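Local coordinates for protein Asp/Glu-specific dipeptidyl-peptidase (Flavobacterium psychrophilum, PDB 5JXF) that removes dipeptides from the N-terminus of oligopeptides as a serine peptidase of family S46, strictly requiring an acidic residue at the P1 position, at residues K188-F193 / I199-E204. Numbering follows the deposited sequence.
Sequences KVRTFF and ILFVTE
I199 O accepts the amide R190 N in a nearly straight 2.8 Å bond and is also approached by the CA-H of V189, a weaker CA-H...O contact. K188 O likewise accepts F201 N at 2.9 Å, with the CA-H of L200 as a weaker neighbour. Bonds from I199 N to R190 O and from K188 N to F201 O, the latter distinctly bent at 139°, complete two hydrogen-bonded pairs that flank the non-hydrogen-bonded pair V189-L200. Such a ladder belongs to an antiparallel beta hairpin, here formed by strands 186-192 and 197-214 within the larger antiparallel sheet that also contains strand 138-146. On the V189 and L200 face, V189 CG2 meets L200 CD1 at 3.8 Å, and helix 162-178 packs over both residues. On the opposite face, with CG1 anti to its carbonyl carbon (chi1 -64°) and the chain extended beyond it (chi2 169°), I199 sets CD1 almost centrally over one face of the F192 ring, a CH-pi contact 3.6 Å from the centroid. The F201 ring reaches F192 from the opposite direction, edge against edge, CZ to CZ at 4.0 Å. K188 CE lies over the guanidinium of R190, displaced toward its rim.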
loop_
_atom_site.group_PDB
_atom_site.type_symbol
_atom_site.label_atom_id
_atom_site.label_comp_id
_atom_site.label_asym_id
_atom_site.label_seq_id
_atom_site.Cartn_x
_atom_site.Cartn_y
_atom_site.Cartn_z
ATOM N N LYS A 188 36.276 24.521 13.985
ATOM C CA LYS A 188 35.746 24.171 12.663
ATOM C C LYS A 188 34.848 25.299 12.191
ATOM O O LYS A 188 33.858 25.596 12.844
ATOM C CB LYS A 188 34.954 22.853 12.706
ATOM C CG LYS A 188 34.268 22.494 11.388
ATOM C CD LYS A 188 35.280 22.424 10.249
ATOM C CE LYS A 188 34.672 21.843 8.978
ATOM N NZ LYS A 188 35.715 21.722 7.920
ATOM N N VAL A 189 35.193 25.928 11.071
ATOM C CA VAL A 189 34.403 27.020 10.522
ATOM C C VAL A 189 33.441 26.483 9.454
ATOM O O VAL A 189 33.848 25.737 8.568
ATOM C CB VAL A 189 35.304 28.124 9.909
ATOM C CG1 VAL A 189 34.465 29.178 9.223
ATOM C CG2 VAL A 189 36.205 28.758 10.987
ATOM N N ARG A 190 32.170 26.861 9.554
ATOM C CA ARG A 190 31.151 26.378 8.639
ATOM C C ARG A 190 30.491 27.500 7.893
ATOM O O ARG A 190 30.357 28.610 8.409
ATOM C CB ARG A 190 30.074 25.589 9.393
ATOM C CG ARG A 190 30.574 24.345 10.039
ATOM C CD ARG A 190 30.762 23.212 9.030
ATOM N NE ARG A 190 31.118 21.994 9.754
ATOM C CZ ARG A 190 31.060 20.764 9.256
ATOM N NH1 ARG A 190 30.680 20.563 8.000
ATOM N NH2 ARG A 190 31.394 19.733 10.022
ATOM N N THR A 191 30.036 27.201 6.685
ATOM C CA THR A 191 29.438 28.221 5.845
ATOM C C THR A 191 27.920 28.185 5.950
ATOM O O THR A 191 27.311 27.122 5.888
ATOM C CB THR A 191 29.857 28.034 4.394
ATOM O OG1 THR A 191 31.244 27.692 4.347
ATOM C CG2 THR A 191 29.610 29.297 3.610
ATOM N N PHE A 192 27.310 29.353 6.121
ATOM C CA PHE A 192 25.856 29.463 6.221
ATOM C C PHE A 192 25.269 30.385 5.147
ATOM O O PHE A 192 25.943 31.301 4.656
ATOM C CB PHE A 192 25.447 29.986 7.604
ATOM C CG PHE A 192 25.674 29.013 8.736
ATOM C CD1 PHE A 192 26.956 28.728 9.188
ATOM C CD2 PHE A 192 24.591 28.413 9.378
ATOM C CE1 PHE A 192 27.153 27.839 10.237
ATOM C CE2 PHE A 192 24.778 27.531 10.443
ATOM C CZ PHE A 192 26.053 27.238 10.872
ATOM N N PHE A 193 24.003 30.150 4.808
ATOM C CA PHE A 193 23.268 30.990 3.864
ATOM C C PHE A 193 24.040 31.160 2.562
ATOM O O PHE A 193 24.113 32.266 2.017
ATOM C CB PHE A 193 22.975 32.371 4.468
ATOM C CG PHE A 193 21.887 32.378 5.513
ATOM C CD1 PHE A 193 20.561 32.191 5.155
ATOM C CD2 PHE A 193 22.185 32.628 6.843
ATOM C CE1 PHE A 193 19.552 32.220 6.115
ATOM C CE2 PHE A 193 21.181 32.658 7.808
ATOM C CZ PHE A 193 19.863 32.448 7.441
ATOM N N ILE A 199 30.289 30.824 10.581
ATOM C CA ILE A 199 30.247 30.550 12.010
ATOM C C ILE A 199 31.278 29.509 12.392
ATOM O O ILE A 199 31.375 28.465 11.734
ATOM C CB ILE A 199 28.872 30.040 12.452
ATOM C CG1 ILE A 199 27.805 31.114 12.249
ATOM C CG2 ILE A 199 28.917 29.577 13.909
ATOM C CD1 ILE A 199 26.388 30.584 12.419
ATOM N N LEU A 200 32.030 29.796 13.457
ATOM C CA LEU A 200 33.016 28.865 13.997
ATOM C C LEU A 200 32.498 28.124 15.209
ATOM O O LEU A 200 31.952 28.716 16.138
ATOM C CB LEU A 200 34.318 29.599 14.372
ATOM C CG LEU A 200 35.429 28.766 15.036
ATOM C CD1 LEU A 200 36.798 29.347 14.698
ATOM C CD2 LEU A 200 35.276 28.656 16.550
ATOM N N PHE A 201 32.743 26.820 15.206
ATOM C CA PHE A 201 32.352 25.933 16.279
ATOM C C PHE A 201 33.587 25.433 17.004
ATOM O O PHE A 201 34.450 24.781 16.411
ATOM C CB PHE A 201 31.541 24.741 15.732
ATOM C CG PHE A 201 30.192 25.121 15.193
ATOM C CD1 PHE A 201 30.077 25.792 13.983
ATOM C CD2 PHE A 201 29.037 24.780 15.881
ATOM C CE1 PHE A 201 28.829 26.136 13.473
ATOM C CE2 PHE A 201 27.790 25.124 15.384
ATOM C CZ PHE A 201 27.684 25.800 14.176
ATOM N N VAL A 202 33.673 25.767 18.284
ATOM C CA VAL A 202 34.639 25.148 19.164
ATOM C C VAL A 202 34.058 23.808 19.579
ATOM O O VAL A 202 32.893 23.725 19.969
ATOM C CB VAL A 202 34.926 25.989 20.419
ATOM C CG1 VAL A 202 35.875 25.231 21.324
ATOM C CG2 VAL A 202 35.500 27.357 20.044
ATOM N N THR A 203 34.870 22.763 19.507
ATOM C CA THR A 203 34.368 21.423 19.709
ATOM C C THR A 203 35.356 20.562 20.444
ATOM O O THR A 203 36.571 20.873 20.507
ATOM C CB THR A 203 34.053 20.716 18.365
ATOM O OG1 THR A 203 35.285 20.387 17.710
ATOM C CG2 THR A 203 33.203 21.607 17.452
ATOM N N GLU A 204 34.826 19.491 21.016
ATOM C CA GLU A 204 35.620 18.424 21.604
ATOM C C GLU A 204 35.345 17.129 20.839
ATOM O O GLU A 204 34.217 16.640 20.813
ATOM C CB GLU A 204 35.300 18.242 23.092
ATOM C CG GLU A 204 35.482 19.496 23.932
ATOM C CD GLU A 204 35.394 19.211 25.434
ATOM O OE1 GLU A 204 34.853 18.135 25.813
ATOM O OE2 GLU A 204 35.867 20.066 26.229
#